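Local structure of putative fusidic acid resistance protein (2YB5) at residues Ile23-Tyr26 and Asp30-Ser33; Thr36-Leu41 and Ser62-Lys67. The protein confers resistance to the antibiotic fusidic acid by clearing the ribosome, probably through binding elongation factor G. One frame throughout, in Å; residues are numbered along the deposited sequence.

Contact 1: residues Ile23-Tyr26 and Asp30-Ser33; sequences IKLY and DMNS
Met-31 lays its thioether against the rim of the Tyr-26 ring, with SD 3.7 Å from Tyr-26 CD1 and 4.0 Å from CE1 of the same ring. The sulfur sits 5.0 Å from the centroid and 82° off the ring normal, so it meets the ring edge, close to the ring plane, and the two side chains cross at about a right angle. A bend at chi2 (-56°) brings SD to that edge; the position of the methyl CE beyond it, and with it any packing on Leu-25 CB, is doubtful. This is a Met-aromatic contact, here joining the last turn of helix 9-27 to the loop that leads into helix 35-50, within the N-terminal helical part of an elongation factor G-binding family protein. Val-66, from a later loop, touches both Tyr-26 and Met-31, while the tyrosine hydroxyl is held by a hydrogen bond to the carbonyl oxygen of Ile-63. Within the loop, Ser-33 OG donates to Asp-30 OD2 at 2.7 Å, approaching from above the carboxylate plane. Leu-25 turns its branched end to Leu-41 and Gln-37 of helix 35-50.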
ATOM      1  N   ILE A  23      11.075  16.901  -4.016  1.00 65.24           N
ATOM      2  CA  ILE A  23      11.019  18.064  -3.137  1.00 69.05           C
ATOM      3  C   ILE A  23      12.240  18.150  -2.207  1.00 70.57           C
ATOM      4  O   ILE A  23      12.714  19.245  -1.909  1.00 73.50           O
ATOM      5  CB  ILE A  23       9.715  18.084  -2.325  1.00 70.13           C
ATOM      6  CG1 ILE A  23       8.534  18.390  -3.255  1.00 70.28           C
ATOM      7  CG2 ILE A  23       9.787  19.122  -1.212  1.00 74.38           C
ATOM      8  CD1 ILE A  23       7.164  18.223  -2.603  1.00 70.59           C
ATOM      9  N   LYS A  24      12.744  17.004  -1.751  1.00 69.08           N
ATOM     10  CA  LYS A  24      13.989  16.977  -0.970  1.00 70.80           C
ATOM     11  C   LYS A  24      15.133  17.553  -1.802  1.00 70.89           C
ATOM     12  O   LYS A  24      15.862  18.426  -1.339  1.00 73.98           O
ATOM     13  CB  LYS A  24      14.344  15.556  -0.512  1.00 69.08           C
ATOM     14  CG  LYS A  24      13.531  15.034   0.672  1.00 70.55           C
ATOM     15  CD  LYS A  24      13.808  13.549   0.887  1.00 69.53           C
ATOM     16  CE  LYS A  24      13.423  13.076   2.276  1.00 72.41           C
ATOM     17  NZ  LYS A  24      13.562  11.588   2.417  1.00 71.21           N
ATOM     18  N   LEU A  25      15.275  17.070  -3.036  1.00 68.06           N
ATOM     19  CA  LEU A  25      16.277  17.605  -3.961  1.00 68.31           C
ATOM     20  C   LEU A  25      16.108  19.109  -4.170  1.00 71.03           C
ATOM     21  O   LEU A  25      17.075  19.854  -4.082  1.00 72.97           O
ATOM     22  CB  LEU A  25      16.238  16.878  -5.313  1.00 65.64           C
ATOM     23  CG  LEU A  25      17.172  15.672  -5.482  1.00 64.35           C
ATOM     24  CD1 LEU A  25      17.091  14.715  -4.313  1.00 64.86           C
ATOM     25  CD2 LEU A  25      16.860  14.949  -6.785  1.00 62.62           C
ATOM     26  N   TYR A  26      14.883  19.553  -4.439  1.00 71.57           N
ATOM     27  CA  TYR A  26      14.620  20.979  -4.616  1.00 75.04           C
ATOM     28  C   TYR A  26      14.939  21.773  -3.346  1.00 78.96           C
ATOM     29  O   TYR A  26      15.358  22.927  -3.437  1.00 82.33           O
ATOM     30  CB  TYR A  26      13.171  21.239  -5.044  1.00 75.58           C
ATOM     31  CG  TYR A  26      12.745  20.621  -6.369  1.00 72.31           C
ATOM     32  CD1 TYR A  26      13.654  20.395  -7.402  1.00 70.39           C
ATOM     33  CD2 TYR A  26      11.415  20.299  -6.597  1.00 71.67           C
ATOM     34  CE1 TYR A  26      13.246  19.837  -8.611  1.00 68.18           C
ATOM     35  CE2 TYR A  26      10.999  19.746  -7.798  1.00 69.47           C
ATOM     36  CZ  TYR A  26      11.913  19.516  -8.799  1.00 67.56           C
ATOM     37  OH  TYR A  26      11.481  18.972  -9.988  1.00 65.08           O
ATOM     38  N   ASP A  30      20.638  23.624  -5.034  1.00 83.18           N
ATOM     39  CA  ASP A  30      21.782  23.317  -5.886  1.00 81.54           C
ATOM     40  C   ASP A  30      21.448  22.209  -6.889  1.00 76.99           C
ATOM     41  O   ASP A  30      22.078  21.148  -6.904  1.00 74.01           O
ATOM     42  CB  ASP A  30      22.979  22.917  -5.016  1.00 82.26           C
ATOM     43  CG  ASP A  30      24.243  22.709  -5.818  1.00 82.10           C
ATOM     44  OD1 ASP A  30      24.413  23.376  -6.862  1.00 83.93           O
ATOM     45  OD2 ASP A  30      25.074  21.880  -5.393  1.00 82.96           O
ATOM     46  N   MET A  31      20.469  22.481  -7.744  1.00 76.60           N
ATOM     47  CA  MET A  31      20.002  21.492  -8.721  1.00 73.38           C
ATOM     48  C   MET A  31      21.051  21.123  -9.769  1.00 71.57           C
ATOM     49  O   MET A  31      20.941  20.086 -10.423  1.00 68.61           O
ATOM     50  CB  MET A  31      18.715  21.967  -9.412  1.00 74.51           C
ATOM     51  CG  MET A  31      17.441  21.687  -8.627  1.00 75.03           C
ATOM     52  SD  MET A  31      17.242  19.949  -8.215  1.00 73.90           S
ATOM     53  CE  MET A  31      18.000  19.870  -6.600  1.00 73.20           C
ATOM     54  N   ASN A  32      22.066  21.967  -9.923  1.00 73.20           N
ATOM     55  CA  ASN A  32      23.198  21.639 -10.769  1.00 71.94           C
ATOM     56  C   ASN A  32      23.858  20.322 -10.363  1.00 69.18           C
ATOM     57  O   ASN A  32      24.129  19.477 -11.212  1.00 67.45           O
ATOM     58  CB  ASN A  32      24.225  22.759 -10.722  1.00 75.21           C
ATOM     59  CG  ASN A  32      25.324  22.578 -11.745  1.00 74.85           C
ATOM     60  OD1 ASN A  32      25.106  21.971 -12.804  1.00 73.94           O
ATOM     61  ND2 ASN A  32      26.519  23.105 -11.431  1.00 78.49           N
ATOM     62  N   SER A  33      24.110  20.153  -9.066  1.00 69.19           N
ATOM     63  CA  SER A  33      24.699  18.914  -8.538  1.00 67.27           C
ATOM     64  C   SER A  33      23.714  17.742  -8.513  1.00 64.24           C
ATOM     65  O   SER A  33      24.130  16.581  -8.526  1.00 63.38           O
ATOM     66  CB  SER A  33      25.248  19.147  -7.127  1.00 69.44           C
ATOM     67  OG  SER A  33      26.221  20.180  -7.136  1.00 71.96           O
TER

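Contact 2: residues Thr36-Leu41 and Ser62-Lys67; sequences TQKDFL and SIDDVK
Lys-38 reaches from helix 35-50 to the carboxylate of Asp-64, the residue at which the chain leaves helix 59-63, and the two side chains cross at about a right angle. The close part is a single salt bridge: Asp-64 OD1 accepts from Lys-38 NZ at 2.8 Å through its syn lone pair, on the side of the other oxygen. The lysine starts out extended, CG anti to the backbone N (chi1 -173°), then bends at chi3 (81°); this bend brings its CE to 3.4 Å from Asp-64 OD1, so that the methylene as well as the ammonium lies alongside that oxygen. Lys-38 also touches Leu-22 of helix 9-27, and Asp-64 touches Leu-42.

The looser side is wet. One water accepts from Lys-38 NZ at 3.0 Å and donates to Asp-64 OD2, bridging the ion pair a second time, although its leg to OD2 is unusually short in the model and its exact length doubtful. Another water donates both to Asp-64 OD2, at 2.9 Å, and to Asp-39 OD1, linking two carboxylates whose like charges would otherwise probably disfavour their approach. Asp-64 thus spends one oxygen on the lysine and the other on solvent.

Farther along the chain, Asp-65 OD1 accepts from Lys-67 N at 2.8 Å through its anti lone pair. Asp-64 itself is the centre of an inverse gamma turn, and the exit from helix 59-63 is therefore an inverse gamma turn followed by an Asx turn, tied to helix 35-50 by a surface salt bridge.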
ATOM      1  N   THR A  36      21.173  14.800 -12.262  1.00 51.49           N
ATOM      2  CA  THR A  36      21.071  13.382 -12.581  1.00 50.03           C
ATOM      3  C   THR A  36      20.019  12.686 -11.705  1.00 48.31           C
ATOM      4  O   THR A  36      19.257  11.865 -12.195  1.00 47.24           O
ATOM      5  CB  THR A  36      22.428  12.684 -12.451  1.00 50.65           C
ATOM      6  OG1 THR A  36      23.362  13.304 -13.350  1.00 51.07           O
ATOM      7  CG2 THR A  36      22.302  11.203 -12.787  1.00 49.95           C
ATOM      8  N   GLN A  37      19.976  13.050 -10.427  1.00 48.15           N
ATOM      9  CA  GLN A  37      18.960  12.570  -9.511  1.00 47.32           C
ATOM     10  C   GLN A  37      17.580  13.037  -9.957  1.00 46.97           C
ATOM     11  O   GLN A  37      16.630  12.261  -9.911  1.00 44.47           O
ATOM     12  CB  GLN A  37      19.223  13.036  -8.074  1.00 48.27           C
ATOM     13  CG  GLN A  37      20.476  12.427  -7.431  1.00 49.78           C
ATOM     14  CD  GLN A  37      20.839  13.071  -6.099  1.00 52.62           C
ATOM     15  OE1 GLN A  37      20.187  12.833  -5.084  1.00 52.30           O
ATOM     16  NE2 GLN A  37      21.902  13.890  -6.099  1.00 55.82           N
ATOM     17  N   LYS A  38      17.476  14.300 -10.379  1.00 48.19           N
ATOM     18  CA  LYS A  38      16.190  14.844 -10.812  1.00 49.35           C
ATOM     19  C   LYS A  38      15.656  14.078 -12.005  1.00 48.65           C
ATOM     20  O   LYS A  38      14.497  13.684 -12.016  1.00 48.02           O
ATOM     21  CB  LYS A  38      16.277  16.327 -11.175  1.00 52.19           C
ATOM     22  CG  LYS A  38      14.904  16.964 -11.460  1.00 53.90           C
ATOM     23  CD  LYS A  38      15.046  18.340 -12.114  1.00 57.58           C
ATOM     24  CE  LYS A  38      15.313  18.240 -13.618  1.00 59.08           C
ATOM     25  NZ  LYS A  38      15.051  19.525 -14.337  1.00 62.23           N
ATOM     26  N   ASP A  39      16.500  13.869 -13.010  1.00 49.28           N
ATOM     27  CA  ASP A  39      16.064  13.138 -14.199  1.00 49.50           C
ATOM     28  C   ASP A  39      15.715  11.697 -13.799  1.00 47.80           C
ATOM     29  O   ASP A  39      14.790  11.117 -14.348  1.00 46.79           O
ATOM     30  CB  ASP A  39      17.130  13.141 -15.295  1.00 50.52           C
ATOM     31  CG  ASP A  39      17.371  14.523 -15.888  1.00 53.76           C
ATOM     32  OD1 ASP A  39      16.451  15.370 -15.882  1.00 57.06           O
ATOM     33  OD2 ASP A  39      18.491  14.757 -16.383  1.00 55.22           O
ATOM     34  N   PHE A  40      16.453  11.136 -12.843  1.00 46.86           N
ATOM     35  CA  PHE A  40      16.149   9.795 -12.357  1.00 46.43           C
ATOM     36  C   PHE A  40      14.726   9.709 -11.794  1.00 45.18           C
ATOM     37  O   PHE A  40      13.937   8.875 -12.226  1.00 44.53           O
ATOM     38  CB  PHE A  40      17.138   9.336 -11.286  1.00 46.48           C
ATOM     39  CG  PHE A  40      16.767   8.013 -10.664  1.00 47.90           C
ATOM     40  CD1 PHE A  40      16.863   6.837 -11.402  1.00 49.17           C
ATOM     41  CD2 PHE A  40      16.291   7.946  -9.355  1.00 49.35           C
ATOM     42  CE1 PHE A  40      16.518   5.615 -10.844  1.00 49.82           C
ATOM     43  CE2 PHE A  40      15.938   6.721  -8.780  1.00 49.46           C
ATOM     44  CZ  PHE A  40      16.050   5.556  -9.527  1.00 49.90           C
ATOM     45  N   LEU A  41      14.430  10.572 -10.823  1.00 44.85           N
ATOM     46  CA  LEU A  41      13.118  10.632 -10.179  1.00 44.23           C
ATOM     47  C   LEU A  41      12.020  10.806 -11.226  1.00 44.71           C
ATOM     48  O   LEU A  41      11.042  10.061 -11.243  1.00 44.02           O
ATOM     49  CB  LEU A  41      13.065  11.797  -9.186  1.00 44.82           C
ATOM     50  CG  LEU A  41      13.762  11.655  -7.822  1.00 44.92           C
ATOM     51  CD1 LEU A  41      14.983  10.784  -7.881  1.00 46.26           C
ATOM     52  CD2 LEU A  41      14.119  13.000  -7.237  1.00 44.83           C
ATOM     53  N   SER A  62       4.673  19.542 -15.377  1.00 82.51           N
ATOM     54  CA  SER A  62       4.204  20.301 -14.222  1.00 84.23           C
ATOM     55  C   SER A  62       5.104  20.174 -12.983  1.00 81.64           C
ATOM     56  O   SER A  62       5.393  21.184 -12.339  1.00 84.01           O
ATOM     57  CB  SER A  62       2.777  19.888 -13.867  1.00 84.51           C
ATOM     58  OG  SER A  62       2.211  20.811 -12.961  1.00 87.87           O
ATOM     59  N   ILE A  63       5.546  18.952 -12.658  1.00 77.36           N
ATOM     60  CA  ILE A  63       6.399  18.717 -11.468  1.00 75.19           C
ATOM     61  C   ILE A  63       7.886  19.062 -11.664  1.00 75.22           C
ATOM     62  O   ILE A  63       8.622  19.241 -10.687  1.00 74.46           O
ATOM     63  CB  ILE A  63       6.296  17.254 -10.922  1.00 71.18           C
ATOM     64  CG1 ILE A  63       6.824  16.231 -11.932  1.00 68.80           C
ATOM     65  CG2 ILE A  63       4.857  16.915 -10.519  1.00 71.60           C
ATOM     66  CD1 ILE A  63       6.577  14.793 -11.516  1.00 66.54           C
ATOM     67  N   ASP A  64       8.331  19.148 -12.914  1.00 76.25           N
ATOM     68  CA  ASP A  64       9.706  19.535 -13.219  1.00 76.74           C
ATOM     69  C   ASP A  64       9.884  21.044 -13.009  1.00 80.97           C
ATOM     70  O   ASP A  64      10.109  21.790 -13.953  1.00 83.80           O
ATOM     71  CB  ASP A  64      10.056  19.134 -14.656  1.00 76.74           C
ATOM     72  CG  ASP A  64      11.540  19.228 -14.953  1.00 75.55           C
ATOM     73  OD1 ASP A  64      12.298  19.736 -14.105  1.00 76.24           O
ATOM     74  OD2 ASP A  64      11.949  18.788 -16.044  1.00 74.40           O
ATOM     75  N   ASP A  65       9.794  21.472 -11.753  1.00 82.23           N
ATOM     76  CA  ASP A  65       9.757  22.884 -11.397  1.00 87.00           C
ATOM     77  C   ASP A  65      10.306  23.064  -9.984  1.00 87.29           C
ATOM     78  O   ASP A  65       9.627  22.741  -9.014  1.00 86.51           O
ATOM     79  CB  ASP A  65       8.314  23.409 -11.479  1.00 90.36           C
ATOM     80  CG  ASP A  65       8.219  24.930 -11.309  1.00 96.21           C
ATOM     81  OD1 ASP A  65       8.627  25.453 -10.251  1.00 96.99           O
ATOM     82  OD2 ASP A  65       7.729  25.606 -12.241  1.00100.05           O
ATOM     83  N   VAL A  66      11.523  23.602  -9.880  1.00 88.80           N
ATOM     84  CA  VAL A  66      12.201  23.802  -8.585  1.00 89.81           C
ATOM     85  C   VAL A  66      11.389  24.592  -7.545  1.00 94.36           C
ATOM     86  O   VAL A  66      11.707  24.552  -6.355  1.00 94.46           O
ATOM     87  CB  VAL A  66      13.581  24.501  -8.760  1.00 91.34           C
ATOM     88  CG1 VAL A  66      14.558  23.584  -9.476  1.00 87.19           C
ATOM     89  CG2 VAL A  66      13.432  25.827  -9.503  1.00 95.54           C
ATOM     90  N   LYS A  67      10.353  25.301  -7.997  1.00 98.82           N
ATOM     91  CA  LYS A  67       9.465  26.060  -7.112  1.00103.94           C
ATOM     92  C   LYS A  67       8.212  25.270  -6.762  1.00103.04           C
ATOM     93  O   LYS A  67       7.206  25.854  -6.349  1.00107.02           O
ATOM     94  CB  LYS A  67       9.049  27.389  -7.763  1.00109.87           C
ATOM     95  CG  LYS A  67      10.183  28.186  -8.376  1.00111.69           C
ATOM     96  CD  LYS A  67      11.132  28.736  -7.323  1.00114.20           C
ATOM     97  CE  LYS A  67      10.521  29.898  -6.550  1.00120.88           C
ATOM     98  NZ  LYS A  67      11.566  30.711  -5.864  1.00123.89           N
TER
HETATM   99  O   HOH W   1      14.087  19.578 -17.170  1.00 78.13           O
HETATM  100  O   HOH W   2      14.047  16.987 -16.870  1.00 73.15           O

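In the fold
Both contacts lie in the N-terminal helical region, their centres 8 Å apart, yet they show how chemistry follows burial. Contact 1 is a buried, apolar join between sequence neighbours, the end of helix 9-27 and the loop after it; contact 2 is a surface ion pair with bridging waters, between elements some twenty residues apart. They share no element, but the loop of contact 1 runs into helix 35-50 of contact 2. Two joins cross between them: one polar, from Tyr-26 to the end of helix 59-63, and one apolar, in which Leu-25 packs on Gln-37 and Leu-41 of the helix that carries Lys-38.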